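Local coordinates for protein FeeM (Uncultured bacterium, PDB 2G0B) that makes N-acyl amino acids such as N-dodecanoyl-tyrosine by transferring a fatty acyl chain, probably from an acyl carrier protein, to the amino group of an amino acid, at residues Asp19-Ile24 against Glu58-Thr63; Thr27-Gln32 against Val97-Met102; Ile66-Ala71 against Gly91-Glu96; His135-Cys140 against Tyr178-Arg183. All blocks are in the same frame, centred on the assembly; numbering follows the deposited sequence.

Contact 1: Asp19-Ile24 against Glu58-Thr63; sequences DAARRI and EVLYGT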
# COMPACT_ATOMS: atom_id res chain seq x y z
N ASP A 19 9.42 2.01 -13.75
CA ASP A 19 9.00 3.22 -14.45
C ASP A 19 7.53 3.11 -14.80
O ASP A 19 6.78 4.09 -14.69
CB ASP A 19 9.80 3.40 -15.75
CG ASP A 19 11.18 4.00 -15.52
OD1 ASP A 19 11.44 4.58 -14.44
OD2 ASP A 19 12.06 3.95 -16.40
N ALA A 20 7.13 1.92 -15.24
CA ALA A 20 5.75 1.63 -15.62
C ALA A 20 4.84 1.65 -14.41
O ALA A 20 3.68 2.06 -14.50
CB ALA A 20 5.66 0.29 -16.33
N ALA A 21 5.38 1.20 -13.27
CA ALA A 21 4.65 1.25 -12.01
C ALA A 21 4.40 2.70 -11.60
O ALA A 21 3.28 3.05 -11.24
CB ALA A 21 5.41 0.51 -10.94
N ARG A 22 5.42 3.54 -11.72
CA ARG A 22 5.30 4.97 -11.44
C ARG A 22 4.30 5.66 -12.36
O ARG A 22 3.62 6.60 -11.96
CB ARG A 22 6.65 5.66 -11.55
CG ARG A 22 6.75 6.95 -10.75
CD ARG A 22 8.05 7.70 -10.94
NE ARG A 22 9.19 6.81 -10.76
CZ ARG A 22 10.10 6.56 -11.69
NH1 ARG A 22 10.01 7.14 -12.88
NH2 ARG A 22 11.09 5.72 -11.45
N ARG A 23 4.22 5.17 -13.60
CA ARG A 23 3.29 5.69 -14.59
C ARG A 23 1.84 5.40 -14.24
O ARG A 23 0.97 6.25 -14.45
CB ARG A 23 3.59 5.11 -15.94
CG ARG A 23 3.85 6.14 -16.95
CD ARG A 23 2.75 6.34 -17.94
NE ARG A 23 3.10 7.44 -18.83
CZ ARG A 23 2.87 7.45 -20.14
NH1 ARG A 23 2.27 6.43 -20.72
NH2 ARG A 23 3.25 8.51 -20.86
N ILE A 24 1.58 4.20 -13.73
CA ILE A 24 0.25 3.85 -13.28
C ILE A 24 -0.13 4.76 -12.13
O ILE A 24 -1.18 5.39 -12.17
CB ILE A 24 0.17 2.36 -12.89
CG1 ILE A 24 0.33 1.49 -14.12
CG2 ILE A 24 -1.18 2.04 -12.26
CD1 ILE A 24 0.88 0.15 -13.84
N GLU A 58 1.31 -10.18 -18.87
CA GLU A 58 2.58 -9.46 -19.11
C GLU A 58 2.54 -7.93 -19.27
O GLU A 58 3.59 -7.31 -19.28
CB GLU A 58 3.40 -10.11 -20.23
CG GLU A 58 4.35 -11.17 -19.72
CD GLU A 58 4.73 -12.13 -20.81
OE1 GLU A 58 3.97 -12.23 -21.80
OE2 GLU A 58 5.80 -12.77 -20.70
N VAL A 59 1.36 -7.34 -19.42
CA VAL A 59 1.27 -5.88 -19.29
C VAL A 59 0.90 -5.52 -17.87
O VAL A 59 0.04 -6.14 -17.27
CB VAL A 59 0.37 -5.15 -20.36
CG1 VAL A 59 0.34 -5.92 -21.65
CG2 VAL A 59 -1.01 -4.90 -19.85
N LEU A 60 1.63 -4.56 -17.32
CA LEU A 60 1.47 -4.16 -15.93
C LEU A 60 0.26 -3.28 -15.80
O LEU A 60 0.13 -2.29 -16.52
CB LEU A 60 2.72 -3.42 -15.46
CG LEU A 60 2.81 -2.99 -14.00
CD1 LEU A 60 3.05 -4.18 -13.12
CD2 LEU A 60 3.92 -2.00 -13.83
N TYR A 61 -0.63 -3.64 -14.88
CA TYR A 61 -1.82 -2.85 -14.66
C TYR A 61 -2.00 -2.35 -13.24
O TYR A 61 -2.79 -1.44 -13.00
CB TYR A 61 -3.09 -3.56 -15.18
CG TYR A 61 -3.59 -4.74 -14.38
CD1 TYR A 61 -4.56 -4.59 -13.39
CD2 TYR A 61 -3.16 -6.04 -14.68
CE1 TYR A 61 -5.06 -5.68 -12.69
CE2 TYR A 61 -3.66 -7.15 -13.99
CZ TYR A 61 -4.61 -6.96 -13.00
OH TYR A 61 -5.11 -8.03 -12.30
N GLY A 62 -1.25 -2.92 -12.31
CA GLY A 62 -1.41 -2.56 -10.91
C GLY A 62 -0.13 -2.69 -10.16
O GLY A 62 0.71 -3.51 -10.49
N THR A 63 0.03 -1.87 -9.13
CA THR A 63 1.27 -1.86 -8.35
C THR A 63 1.03 -1.50 -6.90
O THR A 63 0.06 -0.83 -6.57
CB THR A 63 2.29 -0.91 -8.99
OG1 THR A 63 3.41 -0.75 -8.11
CG2 THR A 63 1.74 0.51 -9.12

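Contact 2: Thr27-Gln32 against Val97-Met102; sequences TTYEAQ and VVQFAM. With NLT (N-dodecanoyl-L-tyrosine), chain I.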
# COMPACT_ATOMS: atom_id res chain seq x y z
N THR A 27 -0.86 8.35 -13.36
CA THR A 27 -2.11 8.48 -14.12
C THR A 27 -3.33 8.35 -13.21
O THR A 27 -4.28 9.13 -13.31
CB THR A 27 -2.14 7.46 -15.25
OG1 THR A 27 -1.01 7.68 -16.11
CG2 THR A 27 -3.32 7.69 -16.18
N THR A 28 -3.26 7.39 -12.29
CA THR A 28 -4.32 7.13 -11.33
C THR A 28 -4.56 8.32 -10.40
O THR A 28 -5.70 8.74 -10.20
CB THR A 28 -3.99 5.83 -10.54
OG1 THR A 28 -4.48 4.71 -11.27
CG2 THR A 28 -4.73 5.74 -9.20
N TYR A 29 -3.47 8.90 -9.90
CA TYR A 29 -3.54 10.02 -8.95
C TYR A 29 -4.00 11.31 -9.62
O TYR A 29 -4.71 12.11 -9.02
CB TYR A 29 -2.19 10.23 -8.24
CG TYR A 29 -1.89 9.20 -7.15
CD1 TYR A 29 -2.44 7.91 -7.21
CD2 TYR A 29 -1.05 9.50 -6.07
CE1 TYR A 29 -2.17 6.97 -6.24
CE2 TYR A 29 -0.78 8.55 -5.07
CZ TYR A 29 -1.36 7.28 -5.17
OH TYR A 29 -1.12 6.30 -4.22
N GLU A 30 -3.62 11.50 -10.89
CA GLU A 30 -4.03 12.67 -11.66
C GLU A 30 -5.51 12.60 -12.01
O GLU A 30 -6.17 13.63 -12.15
CB GLU A 30 -3.20 12.79 -12.94
CG GLU A 30 -1.89 13.55 -12.77
CD GLU A 30 -1.01 13.52 -14.03
OE1 GLU A 30 -1.47 13.03 -15.10
OE2 GLU A 30 0.15 14.00 -13.96
N ALA A 31 -6.02 11.38 -12.17
CA ALA A 31 -7.42 11.16 -12.50
C ALA A 31 -8.33 11.38 -11.29
O ALA A 31 -9.46 11.86 -11.43
CB ALA A 31 -7.62 9.77 -13.07
N GLN A 32 -7.81 11.05 -10.11
CA GLN A 32 -8.54 11.24 -8.86
C GLN A 32 -8.26 12.60 -8.23
O GLN A 32 -8.83 12.95 -7.19
CB GLN A 32 -8.23 10.11 -7.89
CG GLN A 32 -9.15 8.93 -8.03
CD GLN A 32 -8.63 7.67 -7.32
OE1 GLN A 32 -9.32 7.12 -6.44
NE2 GLN A 32 -7.42 7.22 -7.70
N VAL A 97 2.70 0.67 3.87
CA VAL A 97 2.30 0.23 2.54
C VAL A 97 1.86 1.45 1.75
O VAL A 97 0.97 2.19 2.17
CB VAL A 97 1.18 -0.82 2.58
CG1 VAL A 97 1.01 -1.44 1.24
CG2 VAL A 97 1.49 -1.88 3.61
N VAL A 98 2.46 1.62 0.58
CA VAL A 98 2.43 2.89 -0.10
C VAL A 98 2.33 2.72 -1.65
O VAL A 98 2.61 1.64 -2.18
CB VAL A 98 3.69 3.70 0.34
CG1 VAL A 98 4.68 3.88 -0.79
CG2 VAL A 98 3.30 4.98 0.97
N GLN A 99 1.89 3.79 -2.35
CA GLN A 99 1.82 3.83 -3.83
C GLN A 99 1.01 2.69 -4.46
O GLN A 99 1.41 2.09 -5.47
CB GLN A 99 3.22 3.94 -4.48
CG GLN A 99 4.03 5.17 -4.07
CD GLN A 99 3.75 6.40 -4.94
OE1 GLN A 99 2.92 7.24 -4.58
NE2 GLN A 99 4.48 6.53 -6.04
N PHE A 100 -0.12 2.37 -3.83
CA PHE A 100 -1.05 1.39 -4.36
C PHE A 100 -1.88 2.05 -5.46
O PHE A 100 -2.53 3.08 -5.24
CB PHE A 100 -1.94 0.86 -3.24
CG PHE A 100 -3.08 0.01 -3.71
CD1 PHE A 100 -2.88 -1.03 -4.60
CD2 PHE A 100 -4.37 0.24 -3.25
CE1 PHE A 100 -3.92 -1.80 -5.03
CE2 PHE A 100 -5.42 -0.54 -3.68
CZ PHE A 100 -5.19 -1.56 -4.57
N ALA A 101 -1.84 1.45 -6.65
CA ALA A 101 -2.55 1.99 -7.80
C ALA A 101 -2.87 0.89 -8.79
O ALA A 101 -2.09 -0.04 -8.95
CB ALA A 101 -1.72 3.09 -8.48
N MET A 102 -4.04 0.99 -9.40
CA MET A 102 -4.48 0.08 -10.46
C MET A 102 -4.94 0.92 -11.62
O MET A 102 -5.56 1.96 -11.42
CB MET A 102 -5.65 -0.80 -9.98
CG MET A 102 -5.47 -1.49 -8.63
SD MET A 102 -5.02 -3.18 -8.81
CE MET A 102 -6.50 -3.89 -9.50
N NLT I . -2.08 5.65 0.02
C1 NLT I . -2.25 4.41 -0.46
OL NLT I . -1.89 4.05 -1.58
C2 NLT I . -2.94 3.43 0.47
C3 NLT I . -2.27 2.05 0.51
C4 NLT I . -3.24 0.95 0.97
C5 NLT I . -2.57 -0.43 0.97
C6 NLT I . -3.36 -1.47 1.76
C7 NLT I . -2.52 -2.72 2.05
C8 NLT I . -3.40 -3.91 2.39
C9 NLT I . -2.59 -5.17 2.76
C10 NLT I . -3.29 -5.87 3.92
C11 NLT I . -2.53 -7.07 4.48
C12 NLT I . -3.44 -7.87 5.42
CA NLT I . -1.54 6.77 -0.75
CB NLT I . -1.53 8.03 0.10
CG NLT I . -2.85 8.78 -0.01
CD2 NLT I . -3.30 9.24 -1.24
CE2 NLT I . -4.50 9.92 -1.32
CZ NLT I . -5.24 10.16 -0.18
CE1 NLT I . -4.80 9.69 1.05
CD1 NLT I . -3.60 9.01 1.14
OH NLT I . -6.39 10.81 -0.27
C NLT I . -0.12 6.54 -1.19
O NLT I . 0.64 5.93 -0.41
O2 NLT I . 0.25 6.96 -2.31
O HOH W 1 -3.43 4.86 -3.60

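Contact 3: Ile66-Ala71 against Gly91-Glu96; sequences IINDGA and GKKLAE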
# COMPACT_ATOMS: atom_id res chain seq x y z
N ILE A 66 6.04 -1.18 -0.45
CA ILE A 66 6.15 -1.18 1.00
C ILE A 66 7.50 -0.57 1.41
O ILE A 66 8.53 -0.93 0.86
CB ILE A 66 5.97 -2.63 1.56
CG1 ILE A 66 6.45 -2.73 3.01
CG2 ILE A 66 6.68 -3.66 0.70
CD1 ILE A 66 5.64 -3.69 3.84
N ILE A 67 7.47 0.39 2.33
CA ILE A 67 8.69 1.05 2.80
C ILE A 67 8.97 0.68 4.25
O ILE A 67 8.14 0.88 5.13
CB ILE A 67 8.57 2.57 2.66
CG1 ILE A 67 8.03 2.93 1.28
CG2 ILE A 67 9.93 3.25 2.94
CD1 ILE A 67 7.74 4.39 1.10
N ASN A 68 10.16 0.14 4.50
CA ASN A 68 10.54 -0.26 5.85
C ASN A 68 11.08 0.90 6.66
O ASN A 68 11.81 1.75 6.14
CB ASN A 68 11.55 -1.39 5.80
CG ASN A 68 10.90 -2.74 5.83
OD1 ASN A 68 11.08 -3.55 4.91
ND2 ASN A 68 10.12 -3.00 6.86
N ASP A 69 10.71 0.95 7.94
CA ASP A 69 11.17 2.00 8.84
C ASP A 69 12.69 1.97 8.98
O ASP A 69 13.25 1.09 9.64
CB ASP A 69 10.49 1.87 10.20
CG ASP A 69 10.49 3.18 10.98
OD1 ASP A 69 10.99 4.21 10.46
OD2 ASP A 69 10.01 3.27 12.14
N GLY A 70 13.35 2.92 8.33
CA GLY A 70 14.80 3.04 8.39
C GLY A 70 15.18 4.40 8.90
O GLY A 70 14.38 5.06 9.58
N ALA A 71 16.38 4.85 8.53
CA ALA A 71 16.89 6.16 8.96
C ALA A 71 16.22 7.32 8.21
O ALA A 71 16.36 8.48 8.60
CB ALA A 71 18.41 6.22 8.79
N GLY A 91 10.54 -0.03 20.26
CA GLY A 91 11.41 -0.78 19.36
C GLY A 91 10.62 -1.70 18.47
O GLY A 91 10.96 -2.87 18.31
N LYS A 92 9.55 -1.17 17.88
CA LYS A 92 8.67 -1.95 17.04
C LYS A 92 9.00 -1.77 15.57
O LYS A 92 9.22 -0.65 15.11
CB LYS A 92 7.20 -1.58 17.30
CG LYS A 92 6.65 -2.07 18.63
CD LYS A 92 6.81 -3.59 18.79
CE LYS A 92 6.34 -4.05 20.16
NZ LYS A 92 4.89 -4.37 20.16
N LYS A 93 9.04 -2.88 14.84
CA LYS A 93 9.29 -2.83 13.42
C LYS A 93 8.05 -2.34 12.71
O LYS A 93 7.00 -2.97 12.75
CB LYS A 93 9.72 -4.21 12.90
CG LYS A 93 10.48 -4.14 11.59
CD LYS A 93 11.12 -5.45 11.24
CE LYS A 93 11.72 -5.38 9.86
NZ LYS A 93 13.13 -5.82 9.83
N LEU A 94 8.16 -1.16 12.11
CA LEU A 94 7.06 -0.59 11.34
C LEU A 94 7.37 -0.59 9.86
O LEU A 94 8.53 -0.61 9.46
CB LEU A 94 6.74 0.83 11.80
CG LEU A 94 6.70 1.12 13.29
CD1 LEU A 94 6.54 2.61 13.52
CD2 LEU A 94 5.58 0.36 13.97
N ALA A 95 6.32 -0.60 9.06
CA ALA A 95 6.44 -0.48 7.61
C ALA A 95 5.18 0.14 7.07
O ALA A 95 4.08 -0.14 7.56
CB ALA A 95 6.67 -1.83 6.99
N GLU A 96 5.32 1.01 6.10
CA GLU A 96 4.17 1.66 5.51
C GLU A 96 3.93 1.11 4.12
O GLU A 96 4.85 1.04 3.31
CB GLU A 96 4.35 3.18 5.48
CG GLU A 96 3.41 3.89 4.52
CD GLU A 96 3.18 5.36 4.84
OE1 GLU A 96 2.07 5.87 4.51
OE2 GLU A 96 4.09 6.03 5.38

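Contact 4: His135-Cys140 against Tyr178-Arg183; sequences HIDYLC and YVPEWR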
# COMPACT_ATOMS: atom_id res chain seq x y z
N HIS A 135 9.29 -10.13 9.59
CA HIS A 135 8.94 -10.06 11.02
C HIS A 135 8.50 -8.66 11.43
O HIS A 135 8.85 -8.18 12.51
CB HIS A 135 10.07 -10.58 11.91
CG HIS A 135 10.52 -11.97 11.57
ND1 HIS A 135 9.64 -13.01 11.40
CD2 HIS A 135 11.76 -12.48 11.37
CE1 HIS A 135 10.31 -14.11 11.11
NE2 HIS A 135 11.60 -13.81 11.09
N ILE A 136 7.73 -8.02 10.55
CA ILE A 136 7.18 -6.69 10.80
C ILE A 136 6.11 -6.78 11.89
O ILE A 136 5.33 -7.73 11.92
CB ILE A 136 6.60 -6.11 9.47
CG1 ILE A 136 7.73 -5.63 8.56
CG2 ILE A 136 5.61 -4.97 9.74
CD1 ILE A 136 7.35 -5.55 7.10
N ASP A 137 6.11 -5.81 12.80
CA ASP A 137 5.10 -5.74 13.84
C ASP A 137 3.83 -5.02 13.37
O ASP A 137 2.74 -5.60 13.37
CB ASP A 137 5.65 -5.07 15.11
CG ASP A 137 6.69 -5.92 15.80
OD1 ASP A 137 6.40 -7.11 16.10
OD2 ASP A 137 7.83 -5.50 16.09
N TYR A 138 3.97 -3.76 12.97
CA TYR A 138 2.82 -2.97 12.52
C TYR A 138 2.91 -2.54 11.07
O TYR A 138 3.89 -1.92 10.64
CB TYR A 138 2.61 -1.76 13.43
CG TYR A 138 2.02 -2.13 14.77
CD1 TYR A 138 2.83 -2.25 15.90
CD2 TYR A 138 0.66 -2.36 14.90
CE1 TYR A 138 2.28 -2.60 17.13
CE2 TYR A 138 0.11 -2.70 16.13
CZ TYR A 138 0.91 -2.82 17.23
OH TYR A 138 0.35 -3.15 18.43
N LEU A 139 1.88 -2.89 10.31
CA LEU A 139 1.75 -2.48 8.92
C LEU A 139 0.86 -1.25 8.85
O LEU A 139 -0.32 -1.32 9.11
CB LEU A 139 1.13 -3.62 8.12
CG LEU A 139 1.62 -3.92 6.72
CD1 LEU A 139 3.11 -3.78 6.62
CD2 LEU A 139 1.22 -5.32 6.35
N CYS A 140 1.44 -0.11 8.50
CA CYS A 140 0.71 1.16 8.52
C CYS A 140 0.22 1.62 7.13
O CYS A 140 0.88 1.37 6.11
CB CYS A 140 1.56 2.24 9.15
SG CYS A 140 2.31 1.78 10.72
N TYR A 178 -1.62 -5.10 13.43
CA TYR A 178 -0.63 -5.92 14.10
C TYR A 178 -0.48 -7.27 13.40
O TYR A 178 -1.29 -8.17 13.59
CB TYR A 178 -1.00 -6.13 15.57
CG TYR A 178 0.11 -6.76 16.39
CD1 TYR A 178 1.39 -6.20 16.42
CD2 TYR A 178 -0.11 -7.93 17.10
CE1 TYR A 178 2.41 -6.78 17.15
CE2 TYR A 178 0.91 -8.53 17.83
CZ TYR A 178 2.17 -7.95 17.86
OH TYR A 178 3.18 -8.52 18.60
N VAL A 179 0.57 -7.38 12.59
CA VAL A 179 0.78 -8.56 11.74
C VAL A 179 0.91 -9.94 12.47
O VAL A 179 0.26 -10.90 12.06
CB VAL A 179 1.93 -8.33 10.69
CG1 VAL A 179 2.09 -9.54 9.77
CG2 VAL A 179 1.64 -7.09 9.86
N PRO A 180 1.71 -10.03 13.55
CA PRO A 180 1.85 -11.29 14.30
C PRO A 180 0.55 -11.98 14.73
O PRO A 180 0.57 -13.18 14.95
CB PRO A 180 2.66 -10.87 15.51
CG PRO A 180 3.49 -9.79 15.02
CD PRO A 180 2.61 -8.99 14.10
N GLU A 181 -0.54 -11.24 14.90
CA GLU A 181 -1.86 -11.86 15.07
C GLU A 181 -2.93 -11.16 14.24
O GLU A 181 -3.94 -10.68 14.77
CB GLU A 181 -2.29 -11.99 16.56
CG GLU A 181 -1.36 -11.34 17.59
CD GLU A 181 -2.12 -10.54 18.64
OE1 GLU A 181 -1.88 -10.76 19.86
OE2 GLU A 181 -2.95 -9.67 18.26
N TRP A 182 -2.71 -11.14 12.92
CA TRP A 182 -3.60 -10.48 11.97
C TRP A 182 -4.99 -11.11 11.89
O TRP A 182 -5.97 -10.42 11.63
CB TRP A 182 -2.95 -10.43 10.56
CG TRP A 182 -2.68 -11.79 9.92
CD1 TRP A 182 -1.50 -12.48 9.94
CD2 TRP A 182 -3.59 -12.58 9.15
NE1 TRP A 182 -1.63 -13.65 9.24
CE2 TRP A 182 -2.90 -13.75 8.74
CE3 TRP A 182 -4.93 -12.43 8.76
CZ2 TRP A 182 -3.50 -14.76 7.98
CZ3 TRP A 182 -5.53 -13.45 7.99
CH2 TRP A 182 -4.81 -14.59 7.62
N ARG A 183 -5.07 -12.42 12.13
CA ARG A 183 -6.34 -13.15 12.03
C ARG A 183 -7.30 -12.83 13.17
O ARG A 183 -8.49 -13.10 13.08
CB ARG A 183 -6.10 -14.66 11.93
CG ARG A 183 -4.63 -15.06 12.01
CD ARG A 183 -4.38 -16.56 11.88
NE ARG A 183 -4.69 -17.05 10.55
CZ ARG A 183 -5.08 -18.28 10.28
NH1 ARG A 183 -5.22 -19.17 11.26
NH2 ARG A 183 -5.35 -18.64 9.04

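Contact 1: Asp19-Ile24 against Glu58-Thr63
Ile24 lies over one face of the flat peptide group joining Tyr61 and Gly62, with CD1 3.9 Å from Tyr61 C. The Tyr61 ring itself starts off away from the helix. It meets the ring of Tyr107 with the planes near 25°, and at its rim the hydroxyl is hydrogen-bonded to Lys7 NZ. The helix therefore touches Tyr61 through backbone. Leu60 gives the largest share on the strand side. Its CG is anti to the backbone N (chi1 -176°), which carries CD2 under the helix. Leu60 CD2 comes 3.8 Å from Ala20 CB and 3.6 Å from Ala21 N. Leu60 CG also meets Ile24 CD1 at 3.7 Å. Thr63 closes the far end, with CG2 3.6 Å from Ala21 O. Its OG1 is used elsewhere, bonded to Phe52 O. No hydrogen bond joins the two segments. Tyr61 and Gly62 both face Leu54, so the strand has a classic beta bulge here. The axis of helix segment 19-24 passes 8.0 Å from that of strand segment 59-63, at 70°. They belong to helix 15-31 and strand 59-68. Strand 49-56 flanks strand 59-68 on one side. On the other is strand 94-102, where Ile24 touches Ala101.

Contact 2: Thr27-Gln32 against Val97-Met102
Tyr29 OH and Phe100 O are linked by one water, which also hydrogen-bonds to OL, the amide oxygen of bound N-dodecanoyl-tyrosine. The setting is the GNAT-like fold, in which the first long helix lies across the central sheet. Strand 94-102 bulges at Gln99, whose backbone is in the left-handed helical region (phi 55°, psi 42°). Val98 pairs with Ser65 and Ala101 with Thr63, so this strand holds one residue more than its neighbour between those pairs. That bulge recalls the one in the fourth strand of GNAT enzymes. Here it turns two successive N-H groups to the product. Gln99 N bonds NLT O, a carboxylate oxygen, at 3.1 Å. Phe100 N makes a weak bond to NLT OL at 3.3 Å. Tyr29 holds the other carboxylate atom, O2, which lies at its ring edge. That hydrogen bond is modelled very short, so its length is doubtful. The Gln99 amide crosses the Tyr29 ring at about a right angle, planes 82° apart, with OE1 4.0 Å from Tyr29 CE2. Val97 CG1 packs on the acyl chain, 3.7 Å from NLT C5. Away from the pocket, Thr28 puts its methyl CG2 4.1 Å from Ala101 CB. Thr28 OG1 makes a weak hydrogen bond to Met102 O, at 3.0 Å.

Contact 3: Ile66-Ala71 against Gly91-Glu96
Asp69 reaches along the side of Leu94, the two side chains pointing the same way. Its CB sits 3.2 Å from Leu94 O, the oxygen that also accepts Asp69 N. CG is anti to the backbone N (chi1 -158°), and this swings the carboxylate out beside the leucine. At the tip, Asp69 OD2 is 3.8 Å from Leu94 CD1 and forms a salt bridge with Arg88 NH1. Helix 77-89, which carries Arg88, also covers Leu94 through Trp87. The backbones beneath form an antiparallel pair, strands 59-68 and 94-102, at the middle of the mixed GNAT-like sheet. Helix 77-89 lies in the connection between them. Ile67 and Glu96 are a hydrogen-bonded pair. Ile67 N gives an almost straight bond to Glu96 O (2.9 Å, 174°), and Glu96 N returns one to Ile67 O at 3.0 Å. The next pair, Asn68 with Ala95, is non-hydrogen-bonded, and its CA atoms come 4.5 Å apart. On that face the small CB of Ala95 meets two side chains across the contact: Asn68 ND2 at 3.6 Å and Ile66 CD1 at 3.8 Å. Asn68 OD1 is bonded to Tyr130 OH, which helps fix how the amide is turned. Ile67 and Glu96 project from the other face. The carboxylate of Glu96 is buried but has polar partners: OE2 accepts Met76 N, and OE1 is hydrogen-bonded to Ser142 OG. The Glu96 side chain is about 5 Å from the bound product.

Contact 4: His135-Cys140 against Tyr178-Arg183
Val179 CG2 meets Leu139 across the middle of this contact, 3.9 Å from its CB, and the two side chains run at a slant to each other. Ile136 adds its CG2 more distantly, and Ala131 and Leu132 of helix 121-133 cover the valine. The site lies in the second half of the GNAT-like sheet. There strand 138-143 runs antiparallel to strand 170-178, and the chain leaves that last strand in a 3-10 turn. Tyr138 and Tyr178 form a non-hydrogen-bonded pair, with both side chains on the same face of the sheet. Their rings meet obliquely, centroids 5.0 Å apart and planes at 44°. The CD1 corner of Tyr178 lies over one face of the Tyr138 ring, toward its rim, 3.5 Å from CZ. With CG anti to its backbone N (chi1 -170°), Tyr178 leans across its partner in this way. Tyr138 has a true stacking partner elsewhere, the ring of Trp87. Pro180 CD sits over the centre of the Tyr178 ring. Further out, Asp137 O accepts Val179 N at 2.9 Å, the donor lying nearly in line with the carbonyl. Asp137 O also has Tyr178 CD1 at 3.4 Å and Pro180 CD at 3.5 Å. At the polar edge, the Asp137 carboxylate runs beside the Tyr178 ring, the planes 15° apart. Its OD2 accepts Lys93 N, from the residue just before strand 94-102, while Asp137 OD1 stands 4.1 Å from Tyr178 CE1.

From the N terminus, helix 15-31 serves twice. Contact 1 closes a loop from its first half to strand 59-68. Contact 2 closes a longer one from its second half to strand 94-102. The second loop opens before the first has closed, so the two cross. Contact 3 is nested inside the loop of contact 2 and joins the end of strand 59-68 to the start of strand 94-102. Contact 4 follows in series and ties the start of strand 138-143 to the end of strand 170-178. Backbone hydrogen bonds join the set across the sheet: Thr63 N to Ala101 O between contacts 1 and 2, Val97 N to Cys140 O between 2 and 4, and Cys140 N to Ala95 O between 3 and 4.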